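Local coordinates for homoserine dehydrogenase (Thermoplasma acidophilum, PDB 3ING), which probably catalyses the NADPH-dependent reduction of aspartate semialdehyde to homoserine, a shared step in threonine and methionine biosynthesis, at residues A[7-12]-A[17-22]; A[21-26]-A[52-57]; A[85-90]-A[315-320]. All blocks are in the same frame, centred on the assembly; numbering follows the deposited sequence.

Contact 1 (A[7-12]-A[17-22]). With NDP (NADPH dihydro-nicotinamide-adenine-dinucleotide phosphate), chain C.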
loop_
_atom_site.group_PDB
_atom_site.type_symbol
_atom_site.label_atom_id
_atom_site.label_comp_id
_atom_site.label_asym_id
_atom_site.label_seq_id
_atom_site.Cartn_x
_atom_site.Cartn_y
_atom_site.Cartn_z
ATOM N N ILE A 7 8.911 -22.131 8.422
ATOM C CA ILE A 7 7.964 -22.369 7.326
ATOM C C ILE A 7 8.214 -23.693 6.603
ATOM O O ILE A 7 9.317 -24.308 6.662
ATOM C CB ILE A 7 7.928 -21.195 6.295
ATOM C CG1 ILE A 7 9.055 -21.361 5.234
ATOM C CG2 ILE A 7 7.939 -19.848 7.042
ATOM C CD1 ILE A 7 9.084 -20.341 4.196
ATOM N N ILE A 8 7.145 -24.142 5.959
ATOM C CA ILE A 8 7.183 -25.277 5.067
ATOM C C ILE A 8 6.783 -24.727 3.710
ATOM O O ILE A 8 5.773 -24.028 3.595
ATOM C CB ILE A 8 6.212 -26.392 5.502
ATOM C CG1 ILE A 8 6.764 -27.130 6.746
ATOM C CG2 ILE A 8 6.011 -27.354 4.364
ATOM C CD1 ILE A 8 5.692 -27.957 7.517
ATOM N N LEU A 9 7.575 -25.026 2.681
ATOM C CA LEU A 9 7.318 -24.504 1.345
ATOM C C LEU A 9 6.936 -25.642 0.393
ATOM O O LEU A 9 7.743 -26.505 0.138
ATOM C CB LEU A 9 8.563 -23.805 0.787
ATOM C CG LEU A 9 8.471 -23.242 -0.647
ATOM C CD1 LEU A 9 7.230 -22.284 -0.759
ATOM C CD2 LEU A 9 9.774 -22.539 -1.118
HETATM N N MSE A 10 5.749 -25.564 -0.189
HETATM C CA MSE A 10 5.281 -26.528 -1.148
HETATM C C MSE A 10 5.372 -25.900 -2.538
HETATM O O MSE A 10 4.677 -24.930 -2.802
HETATM C CB MSE A 10 3.819 -26.858 -0.890
HETATM C CG MSE A 10 3.477 -27.503 0.425
HETATM SE SE MSE A 10 3.576 -29.417 0.301
HETATM C CE MSE A 10 2.379 -29.919 -1.112
ATOM N N GLY A 11 6.226 -26.443 -3.404
ATOM C CA GLY A 11 6.413 -25.901 -4.752
ATOM C C GLY A 11 7.611 -25.001 -4.822
ATOM O O GLY A 11 7.704 -24.025 -4.088
ATOM N N THR A 12 8.542 -25.356 -5.698
ATOM C CA THR A 12 9.816 -24.652 -5.885
ATOM C C THR A 12 10.113 -24.409 -7.373
ATOM O O THR A 12 11.240 -24.695 -7.879
ATOM C CB THR A 12 10.953 -25.432 -5.252
ATOM O OG1 THR A 12 10.750 -26.821 -5.519
ATOM C CG2 THR A 12 10.949 -25.210 -3.737
ATOM N N LEU A 17 11.142 -21.112 -6.054
ATOM C CA LEU A 17 12.612 -21.031 -5.935
ATOM C C LEU A 17 13.020 -19.588 -5.598
ATOM O O LEU A 17 13.932 -19.383 -4.823
ATOM C CB LEU A 17 13.300 -21.545 -7.183
ATOM C CG LEU A 17 14.770 -21.927 -7.081
ATOM C CD1 LEU A 17 15.029 -22.932 -5.937
ATOM C CD2 LEU A 17 15.265 -22.488 -8.431
ATOM N N ASN A 18 12.318 -18.598 -6.149
ATOM C CA ASN A 18 12.581 -17.193 -5.810
ATOM C C ASN A 18 12.202 -16.866 -4.375
ATOM O O ASN A 18 12.763 -15.961 -3.758
ATOM C CB ASN A 18 11.855 -16.244 -6.786
ATOM C CG ASN A 18 12.621 -16.044 -8.083
ATOM O OD1 ASN A 18 13.825 -15.863 -8.047
ATOM N ND2 ASN A 18 11.924 -16.103 -9.223
ATOM N N VAL A 19 11.218 -17.583 -3.846
ATOM C CA VAL A 19 10.872 -17.405 -2.444
ATOM C C VAL A 19 12.067 -17.811 -1.554
ATOM O O VAL A 19 12.471 -17.077 -0.638
ATOM C CB VAL A 19 9.572 -18.165 -2.058
ATOM C CG1 VAL A 19 9.476 -18.308 -0.557
ATOM C CG2 VAL A 19 8.287 -17.439 -2.630
ATOM N N LEU A 20 12.692 -18.935 -1.892
ATOM C CA LEU A 20 13.887 -19.364 -1.193
ATOM C C LEU A 20 15.023 -18.352 -1.376
ATOM O O LEU A 20 15.731 -18.032 -0.439
ATOM C CB LEU A 20 14.334 -20.744 -1.712
ATOM C CG LEU A 20 13.476 -21.960 -1.367
ATOM C CD1 LEU A 20 14.120 -23.256 -1.856
ATOM C CD2 LEU A 20 13.222 -22.031 0.134
ATOM N N ARG A 21 15.199 -17.844 -2.586
ATOM C CA ARG A 21 16.273 -16.874 -2.822
ATOM C C ARG A 21 16.091 -15.648 -1.949
ATOM O O ARG A 21 17.054 -15.191 -1.308
ATOM C CB ARG A 21 16.324 -16.445 -4.289
ATOM C CG ARG A 21 16.852 -17.516 -5.263
ATOM C CD ARG A 21 16.959 -17.026 -6.714
ATOM N NE ARG A 21 17.344 -18.123 -7.605
ATOM C CZ ARG A 21 16.563 -18.712 -8.505
ATOM N NH1 ARG A 21 15.318 -18.316 -8.714
ATOM N NH2 ARG A 21 17.059 -19.682 -9.249
ATOM N N ILE A 22 14.865 -15.126 -1.898
ATOM C CA ILE A 22 14.568 -13.930 -1.096
ATOM C C ILE A 22 14.766 -14.192 0.380
ATOM O O ILE A 22 15.381 -13.391 1.070
ATOM C CB ILE A 22 13.154 -13.368 -1.406
ATOM C CG1 ILE A 22 13.158 -12.813 -2.839
ATOM C CG2 ILE A 22 12.745 -12.241 -0.415
ATOM C CD1 ILE A 22 11.825 -12.367 -3.395
HETATM P PA NDP C . 5.749 -23.744 -11.632
HETATM O O1A NDP C . 6.949 -23.084 -12.179
HETATM O O2A NDP C . 5.078 -24.733 -12.509
HETATM O O5B NDP C . 6.106 -24.499 -10.255
HETATM C C5B NDP C . 5.223 -25.327 -9.526
HETATM C C4B NDP C . 5.977 -26.062 -8.428
HETATM O O4B NDP C . 5.145 -26.967 -7.750
HETATM C C3B NDP C . 7.099 -26.943 -8.993
HETATM O O3B NDP C . 8.123 -27.140 -8.029
HETATM C C2B NDP C . 6.401 -28.232 -9.262
HETATM O O2B NDP C . 7.244 -29.350 -9.303
HETATM C C1B NDP C . 5.544 -28.309 -8.027
HETATM N N9A NDP C . 4.350 -29.135 -8.151
HETATM C C8A NDP C . 3.557 -29.409 -9.231
HETATM N N7A NDP C . 2.518 -30.189 -8.795
HETATM C C5A NDP C . 2.662 -30.389 -7.477
HETATM C C6A NDP C . 1.891 -31.117 -6.594
HETATM N N6A NDP C . 0.660 -31.496 -6.928
HETATM N N1A NDP C . 2.309 -31.111 -5.312
HETATM C C2A NDP C . 3.459 -30.479 -4.884
HETATM N N3A NDP C . 4.240 -29.740 -5.752
HETATM C C4A NDP C . 3.798 -29.725 -7.044
HETATM O O3 NDP C . 4.680 -22.635 -11.175
HETATM P PN NDP C . 4.996 -21.109 -10.778
HETATM O O1N NDP C . 5.155 -20.303 -12.026
HETATM O O2N NDP C . 6.092 -21.142 -9.761
HETATM O O5D NDP C . 3.612 -20.625 -10.081
HETATM C C5D NDP C . 3.339 -21.212 -8.809
HETATM C C4D NDP C . 2.003 -20.685 -8.295
HETATM O O4D NDP C . 2.114 -19.285 -8.173
HETATM C C3D NDP C . 0.848 -20.923 -9.230
HETATM O O3D NDP C . -0.332 -21.382 -8.560
HETATM C C2D NDP C . 0.638 -19.585 -9.912
HETATM O O2D NDP C . -0.683 -19.390 -10.341
HETATM C C1D NDP C . 1.029 -18.629 -8.810
HETATM N N1N NDP C . 1.399 -17.307 -9.284
HETATM C C2N NDP C . 2.412 -17.177 -10.198
HETATM C C3N NDP C . 2.692 -15.971 -10.824
HETATM C C7N NDP C . 3.892 -15.874 -11.687
HETATM O O7N NDP C . 4.557 -14.668 -11.667
HETATM N N7N NDP C . 4.382 -16.917 -12.345
HETATM C C4N NDP C . 2.130 -14.661 -10.283
HETATM C C5N NDP C . 1.058 -14.916 -9.259
HETATM C C6N NDP C . 0.756 -16.195 -8.797
HETATM P P2B NDP C . 8.534 -29.450 -10.249
HETATM O O1X NDP C . 8.888 -30.899 -10.052
HETATM O O2X NDP C . 9.612 -28.379 -9.909
HETATM O O3X NDP C . 7.996 -29.184 -11.619
#
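The first beta-alpha unit of the Rossmann fold holds this contact: strand 4-10 runs through the glycine-rich turn of a GxGxxG motif (Gly11, Gly13, Gly16) into helix 14-29, which folds back over the strand. Leu9 and Leu20 carry the packing. Leu9 sets CG anti to its backbone nitrogen (chi1 178°), which turns CD2 to the helix, where it lies 3.7 Å from Leu20 CD2 and 4.3 Å from Val19 CG1. The two leucines cross obliquely, branch against branch. The other branch of Leu20 reaches the turn, with CD1 4.2 Å from Thr12 CG2, while Leu17 CB rests 3.8 Å from the carbonyl O of Thr12. The hydroxyl of Thr12 belongs elsewhere, hydrogen-bonded to Ser41 O on the neighbouring strand. Its amide serves the cofactor: Thr12 N donates to NADPH ribose oxygen O3B at 3.0 Å with an N-H...O angle of 155°. Gly11 CA comes within 3.4 Å of ribose oxygen O4B, and with phi at 98° a CB here would press on both that oxygen and the carbonyl O of Met10. The methyl CE of Met10, a selenomethionine, sits 4.0 Å from adenine C2A. Strand and helix thus meet through buried hydrocarbon without a hydrogen bond between the two segments, while the amide and the hydroxyl of Thr12 turn to the cofactor and to strand 34-41.

Contact 2 (A[21-26]-A[52-57])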
loop_
_atom_site.group_PDB
_atom_site.type_symbol
_atom_site.label_atom_id
_atom_site.label_comp_id
_atom_site.label_asym_id
_atom_site.label_seq_id
_atom_site.Cartn_x
_atom_site.Cartn_y
_atom_site.Cartn_z
ATOM N N ARG A 21 15.199 -17.844 -2.586
ATOM C CA ARG A 21 16.273 -16.874 -2.822
ATOM C C ARG A 21 16.091 -15.648 -1.949
ATOM O O ARG A 21 17.054 -15.191 -1.308
ATOM C CB ARG A 21 16.324 -16.445 -4.289
ATOM C CG ARG A 21 16.852 -17.516 -5.263
ATOM C CD ARG A 21 16.959 -17.026 -6.714
ATOM N NE ARG A 21 17.344 -18.123 -7.605
ATOM C CZ ARG A 21 16.563 -18.712 -8.505
ATOM N NH1 ARG A 21 15.318 -18.316 -8.714
ATOM N NH2 ARG A 21 17.059 -19.682 -9.249
ATOM N N ILE A 22 14.865 -15.126 -1.898
ATOM C CA ILE A 22 14.568 -13.930 -1.096
ATOM C C ILE A 22 14.766 -14.192 0.380
ATOM O O ILE A 22 15.381 -13.391 1.070
ATOM C CB ILE A 22 13.154 -13.368 -1.406
ATOM C CG1 ILE A 22 13.158 -12.813 -2.839
ATOM C CG2 ILE A 22 12.745 -12.241 -0.415
ATOM C CD1 ILE A 22 11.825 -12.367 -3.395
ATOM N N ILE A 23 14.313 -15.344 0.858
ATOM C CA ILE A 23 14.502 -15.717 2.255
ATOM C C ILE A 23 15.983 -15.826 2.580
ATOM O O ILE A 23 16.453 -15.331 3.611
ATOM C CB ILE A 23 13.771 -17.058 2.615
ATOM C CG1 ILE A 23 12.258 -16.852 2.553
ATOM C CG2 ILE A 23 14.299 -17.610 4.013
ATOM C CD1 ILE A 23 11.388 -18.123 2.688
ATOM N N ASP A 24 16.743 -16.425 1.681
ATOM C CA ASP A 24 18.154 -16.613 1.925
ATOM C C ASP A 24 18.893 -15.247 1.984
ATOM O O ASP A 24 19.732 -15.004 2.873
ATOM C CB ASP A 24 18.760 -17.496 0.860
ATOM C CG ASP A 24 20.129 -17.992 1.251
ATOM O OD1 ASP A 24 20.316 -18.343 2.435
ATOM O OD2 ASP A 24 21.004 -18.039 0.372
ATOM N N ALA A 25 18.533 -14.344 1.087
ATOM C CA ALA A 25 19.149 -13.014 1.044
ATOM C C ALA A 25 18.752 -12.269 2.295
ATOM O O ALA A 25 19.559 -11.594 2.903
ATOM C CB ALA A 25 18.715 -12.260 -0.219
ATOM N N SER A 26 17.508 -12.451 2.700
ATOM C CA SER A 26 16.982 -11.782 3.882
ATOM C C SER A 26 17.672 -12.207 5.145
ATOM O O SER A 26 18.037 -11.383 5.977
ATOM C CB SER A 26 15.502 -12.073 4.035
ATOM O OG SER A 26 15.058 -11.607 5.300
ATOM N N LEU A 52 17.902 -26.777 7.601
ATOM C CA LEU A 52 17.978 -27.033 6.158
ATOM C C LEU A 52 18.825 -25.923 5.543
ATOM O O LEU A 52 18.653 -24.728 5.875
ATOM C CB LEU A 52 16.597 -27.049 5.486
ATOM C CG LEU A 52 15.637 -28.258 5.603
ATOM C CD1 LEU A 52 14.394 -28.105 4.714
ATOM C CD2 LEU A 52 16.317 -29.549 5.248
ATOM N N ASP A 53 19.686 -26.299 4.600
ATOM C CA ASP A 53 20.597 -25.345 3.969
ATOM C C ASP A 53 19.996 -24.844 2.663
ATOM O O ASP A 53 20.103 -25.486 1.614
ATOM C CB ASP A 53 21.944 -26.020 3.787
ATOM C CG ASP A 53 22.978 -25.109 3.165
ATOM O OD1 ASP A 53 22.637 -24.092 2.536
ATOM O OD2 ASP A 53 24.155 -25.450 3.265
ATOM N N ILE A 54 19.401 -23.648 2.725
ATOM C CA ILE A 54 18.613 -23.112 1.625
ATOM C C ILE A 54 19.420 -22.884 0.372
ATOM O O ILE A 54 18.975 -23.245 -0.710
ATOM C CB ILE A 54 17.895 -21.766 2.028
ATOM C CG1 ILE A 54 16.882 -21.997 3.157
ATOM C CG2 ILE A 54 17.217 -21.155 0.845
ATOM C CD1 ILE A 54 16.416 -20.661 3.861
ATOM N N SER A 55 20.596 -22.282 0.490
ATOM C CA SER A 55 21.389 -22.028 -0.717
ATOM C C SER A 55 21.798 -23.343 -1.344
ATOM O O SER A 55 21.888 -23.443 -2.550
ATOM C CB SER A 55 22.603 -21.143 -0.429
ATOM O OG SER A 55 23.420 -21.761 0.495
ATOM N N SER A 56 22.033 -24.357 -0.525
ATOM C CA SER A 56 22.353 -25.653 -1.064
ATOM C C SER A 56 21.156 -26.257 -1.800
ATOM O O SER A 56 21.308 -26.875 -2.851
ATOM C CB SER A 56 22.818 -26.585 0.027
ATOM O OG SER A 56 23.502 -27.629 -0.570
ATOM N N ILE A 57 19.961 -26.069 -1.266
ATOM C CA ILE A 57 18.757 -26.556 -1.925
ATOM C C ILE A 57 18.520 -25.802 -3.230
ATOM O O ILE A 57 18.148 -26.396 -4.238
ATOM C CB ILE A 57 17.526 -26.444 -1.000
ATOM C CG1 ILE A 57 17.659 -27.482 0.142
ATOM C CG2 ILE A 57 16.249 -26.632 -1.797
ATOM C CD1 ILE A 57 16.699 -27.293 1.290
HETATM O O HOH W 1 21.663 -20.883 2.935
#
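Ile23 and Ile54 meet at about a right angle where helix 14-29 passes the start of helix 54-64, two helices of the Rossmann domain that both send side chains to strand 34-41. Ile23 CG2, anti to its backbone nitrogen, touches Ile54 CD1 at 3.7 Å. That methyl is the end of an extended arm: Ile54 has CG1 anti to its carbonyl carbon (chi1 -64°) and CD1 carried straight on (chi2 165°), while its short branch CG2 goes to the CB of Asp24, 4.0 Å away. Outside the pair, Ile23 also touches Ile35 and Val314, and Ile54 touches Val37 and Leu20, extending the apolar layer. Asp24 lies at the more open margin of the contact. With CG anti to the backbone nitrogen (chi1 -166°), its carboxylate reaches over to the first turn of the other helix, where OD2 comes 3.6 Å from Ser55 CB. OD2 also forms a salt bridge with Arg28 one helical turn on. Asp53 is the N-cap of helix 54-64, its OD1 accepting from Ser56 N at 3.1 Å, met from above the carboxylate plane. The N-terminal end of that helix would probably stabilise the negative charges of both aspartates. One water joins the helices: it donates to Asp24 OD1 at 2.9 Å and accepts from Ser55 N at 3.0 Å.

Contact 3 (A[85-90]-A[315-320]). With NDP (NADPH dihydro-nicotinamide-adenine-dinucleotide phosphate), chain C.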
loop_
_atom_site.group_PDB
_atom_site.type_symbol
_atom_site.label_atom_id
_atom_site.label_comp_id
_atom_site.label_asym_id
_atom_site.label_seq_id
_atom_site.Cartn_x
_atom_site.Cartn_y
_atom_site.Cartn_z
ATOM N N LEU A 85 3.997 -21.900 9.664
ATOM C CA LEU A 85 3.361 -21.460 8.437
ATOM C C LEU A 85 3.654 -22.371 7.263
ATOM O O LEU A 85 4.786 -22.840 7.097
ATOM C CB LEU A 85 3.913 -20.050 8.200
ATOM C CG LEU A 85 3.506 -19.029 7.166
ATOM C CD1 LEU A 85 3.781 -17.598 7.728
ATOM C CD2 LEU A 85 4.286 -19.281 5.915
ATOM N N LEU A 86 2.621 -22.652 6.461
ATOM C CA LEU A 86 2.763 -23.379 5.208
ATOM C C LEU A 86 2.637 -22.386 4.060
ATOM O O LEU A 86 1.762 -21.516 4.084
ATOM C CB LEU A 86 1.690 -24.461 5.041
ATOM C CG LEU A 86 1.646 -25.066 3.619
ATOM C CD1 LEU A 86 2.594 -26.275 3.466
ATOM C CD2 LEU A 86 0.228 -25.424 3.256
ATOM N N VAL A 87 3.530 -22.499 3.079
ATOM C CA VAL A 87 3.517 -21.644 1.911
ATOM C C VAL A 87 3.209 -22.514 0.682
ATOM O O VAL A 87 3.885 -23.513 0.415
ATOM C CB VAL A 87 4.858 -20.937 1.728
ATOM C CG1 VAL A 87 4.788 -19.979 0.490
ATOM C CG2 VAL A 87 5.272 -20.216 3.015
ATOM N N ASP A 88 2.148 -22.144 -0.030
ATOM C CA ASP A 88 1.706 -22.859 -1.229
ATOM C C ASP A 88 2.102 -22.134 -2.493
ATOM O O ASP A 88 1.516 -21.115 -2.829
ATOM C CB ASP A 88 0.190 -23.021 -1.208
ATOM C CG ASP A 88 -0.339 -23.826 -2.378
ATOM O OD1 ASP A 88 0.481 -24.375 -3.115
ATOM O OD2 ASP A 88 -1.596 -23.927 -2.541
ATOM N N CYS A 89 3.142 -22.638 -3.153
ATOM C CA CYS A 89 3.532 -22.166 -4.451
ATOM C C CYS A 89 3.350 -23.278 -5.509
ATOM O O CYS A 89 4.131 -23.384 -6.482
ATOM C CB CYS A 89 4.989 -21.699 -4.409
ATOM S SG CYS A 89 5.210 -20.172 -3.438
ATOM N N THR A 90 2.369 -24.125 -5.299
ATOM C CA THR A 90 2.063 -25.219 -6.244
ATOM C C THR A 90 1.119 -24.673 -7.329
ATOM O O THR A 90 0.511 -23.646 -7.142
ATOM C CB THR A 90 1.372 -26.407 -5.554
ATOM O OG1 THR A 90 0.094 -25.973 -5.074
ATOM C CG2 THR A 90 2.220 -26.943 -4.386
ATOM N N ASN A 315 6.493 -11.023 1.920
ATOM C CA ASN A 315 5.819 -9.967 2.692
ATOM C C ASN A 315 4.709 -10.580 3.539
ATOM O O ASN A 315 4.586 -10.273 4.724
ATOM C CB ASN A 315 5.245 -8.871 1.800
ATOM C CG ASN A 315 4.784 -7.690 2.600
ATOM O OD1 ASN A 315 3.568 -7.477 2.821
ATOM N ND2 ASN A 315 5.749 -6.964 3.137
ATOM N N ASP A 316 3.923 -11.489 2.948
ATOM C CA ASP A 316 2.872 -12.180 3.693
ATOM C C ASP A 316 3.452 -12.966 4.870
ATOM O O ASP A 316 2.877 -12.956 5.969
ATOM C CB ASP A 316 2.041 -13.108 2.811
ATOM C CG ASP A 316 0.896 -12.397 2.072
ATOM O OD1 ASP A 316 0.500 -11.260 2.450
ATOM O OD2 ASP A 316 0.345 -13.044 1.148
ATOM N N ILE A 317 4.565 -13.667 4.646
ATOM C CA ILE A 317 5.240 -14.412 5.739
ATOM C C ILE A 317 5.618 -13.476 6.908
ATOM O O ILE A 317 5.406 -13.790 8.102
ATOM C CB ILE A 317 6.504 -15.155 5.216
ATOM C CG1 ILE A 317 6.111 -16.263 4.217
ATOM C CG2 ILE A 317 7.333 -15.727 6.400
ATOM C CD1 ILE A 317 7.323 -17.006 3.563
ATOM N N LEU A 318 6.144 -12.305 6.554
ATOM C CA LEU A 318 6.592 -11.346 7.554
ATOM C C LEU A 318 5.395 -10.702 8.245
ATOM O O LEU A 318 5.411 -10.510 9.472
ATOM C CB LEU A 318 7.509 -10.307 6.905
ATOM C CG LEU A 318 8.814 -10.918 6.408
ATOM C CD1 LEU A 318 9.697 -9.880 5.695
ATOM C CD2 LEU A 318 9.575 -11.560 7.591
ATOM N N LEU A 319 4.320 -10.441 7.508
ATOM C CA LEU A 319 3.104 -9.914 8.171
ATOM C C LEU A 319 2.572 -10.927 9.187
ATOM O O LEU A 319 2.162 -10.550 10.286
ATOM C CB LEU A 319 2.010 -9.558 7.161
ATOM C CG LEU A 319 2.234 -8.292 6.298
ATOM C CD1 LEU A 319 1.213 -8.184 5.153
ATOM C CD2 LEU A 319 2.146 -7.077 7.259
ATOM N N LEU A 320 2.602 -12.210 8.838
ATOM C CA LEU A 320 2.098 -13.230 9.757
ATOM C C LEU A 320 3.034 -13.487 10.938
ATOM O O LEU A 320 2.602 -13.974 11.970
ATOM C CB LEU A 320 1.782 -14.519 9.027
ATOM C CG LEU A 320 0.464 -14.514 8.275
ATOM C CD1 LEU A 320 0.366 -15.705 7.296
ATOM C CD2 LEU A 320 -0.688 -14.572 9.257
HETATM P PA NDP C . 5.749 -23.744 -11.632
HETATM O O1A NDP C . 6.949 -23.084 -12.179
HETATM O O2A NDP C . 5.078 -24.733 -12.509
HETATM O O5B NDP C . 6.106 -24.499 -10.255
HETATM C C5B NDP C . 5.223 -25.327 -9.526
HETATM C C4B NDP C . 5.977 -26.062 -8.428
HETATM O O4B NDP C . 5.145 -26.967 -7.750
HETATM C C3B NDP C . 7.099 -26.943 -8.993
HETATM O O3B NDP C . 8.123 -27.140 -8.029
HETATM C C2B NDP C . 6.401 -28.232 -9.262
HETATM O O2B NDP C . 7.244 -29.350 -9.303
HETATM C C1B NDP C . 5.544 -28.309 -8.027
HETATM N N9A NDP C . 4.350 -29.135 -8.151
HETATM C C8A NDP C . 3.557 -29.409 -9.231
HETATM N N7A NDP C . 2.518 -30.189 -8.795
HETATM C C5A NDP C . 2.662 -30.389 -7.477
HETATM C C6A NDP C . 1.891 -31.117 -6.594
HETATM N N6A NDP C . 0.660 -31.496 -6.928
HETATM N N1A NDP C . 2.309 -31.111 -5.312
HETATM C C2A NDP C . 3.459 -30.479 -4.884
HETATM N N3A NDP C . 4.240 -29.740 -5.752
HETATM C C4A NDP C . 3.798 -29.725 -7.044
HETATM O O3 NDP C . 4.680 -22.635 -11.175
HETATM P PN NDP C . 4.996 -21.109 -10.778
HETATM O O1N NDP C . 5.155 -20.303 -12.026
HETATM O O2N NDP C . 6.092 -21.142 -9.761
HETATM O O5D NDP C . 3.612 -20.625 -10.081
HETATM C C5D NDP C . 3.339 -21.212 -8.809
HETATM C C4D NDP C . 2.003 -20.685 -8.295
HETATM O O4D NDP C . 2.114 -19.285 -8.173
HETATM C C3D NDP C . 0.848 -20.923 -9.230
HETATM O O3D NDP C . -0.332 -21.382 -8.560
HETATM C C2D NDP C . 0.638 -19.585 -9.912
HETATM O O2D NDP C . -0.683 -19.390 -10.341
HETATM C C1D NDP C . 1.029 -18.629 -8.810
HETATM N N1N NDP C . 1.399 -17.307 -9.284
HETATM C C2N NDP C . 2.412 -17.177 -10.198
HETATM C C3N NDP C . 2.692 -15.971 -10.824
HETATM C C7N NDP C . 3.892 -15.874 -11.687
HETATM O O7N NDP C . 4.557 -14.668 -11.667
HETATM N N7N NDP C . 4.382 -16.917 -12.345
HETATM C C4N NDP C . 2.130 -14.661 -10.283
HETATM C C5N NDP C . 1.058 -14.916 -9.259
HETATM C C6N NDP C . 0.756 -16.195 -8.797
HETATM P P2B NDP C . 8.534 -29.450 -10.249
HETATM O O1X NDP C . 8.888 -30.899 -10.052
HETATM O O2X NDP C . 9.612 -28.379 -9.909
HETATM O O3X NDP C . 7.996 -29.184 -11.619
#
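Asp88 OD1 is gripped twice by Thr90: OG1 donates to its syn lone pair at 2.6 Å, and the backbone N of Thr90 comes in at 2.9 Å on the anti side, 31° out of the carboxylate plane. The second bond closes an Asx turn just past strand 85-88, while Asp88 OD2 is held by Tyr103 OH. The turn faces NADPH, whose O3D donates to Thr90 O at 2.8 Å; Thr90 CG2 lies 3.7 Å from adenine N3A. A valine in place of Thr90 is likely to leave Asp88 OD1 with a single grip in the turn, and Arg98 and Asn117 without the hydroxyl they share. Farther back, the strand lies under helix 306-321, close to antiparallel at 163° between the short axes. Leu85 has CG anti to its backbone nitrogen (chi1 -173°), lifting its fork to the helix: CD2 meets Ile317 CG1 at 3.9 Å, and CD1 meets Leu320 CB at 3.9 Å. Val87 CG2 touches the end of Ile317, CD1, at 3.8 Å, the two side chains about perpendicular. Asp316, on the same helix, makes a salt bridge to Arg140 and accepts a hydrogen bond from the amide of Glu142, a sodium-site residue. The chemistry is therefore divided: hydrocarbon alone seats the C-terminal helix on this strand, whereas the polar turn at the strand's end helps to hold the cofactor.

Contacts 1 and 3 use neighbouring parallel strands of the nucleotide-binding sheet: Ile8 O lies 2.8 Å from Val87 N and Met10 O 2.8 Å from Cys89 N, both probable hydrogen bonds. Their centres are 9 Å apart, and the turns at the two strand ends both touch NADPH. Contact 2 continues contact 1 along helix 14-29, sharing Arg21 and Ile22; Ile7 CD1 packs on Ile23 CD1 at 3.5 Å, and Leu20 CD1 on Ile57 CG2 at 4.0 Å. It stands farther from the cofactor, with the side chain of Ile23 about 14 Å from NADPH. Contacts 2 and 3, with centres 15 Å apart, do not touch.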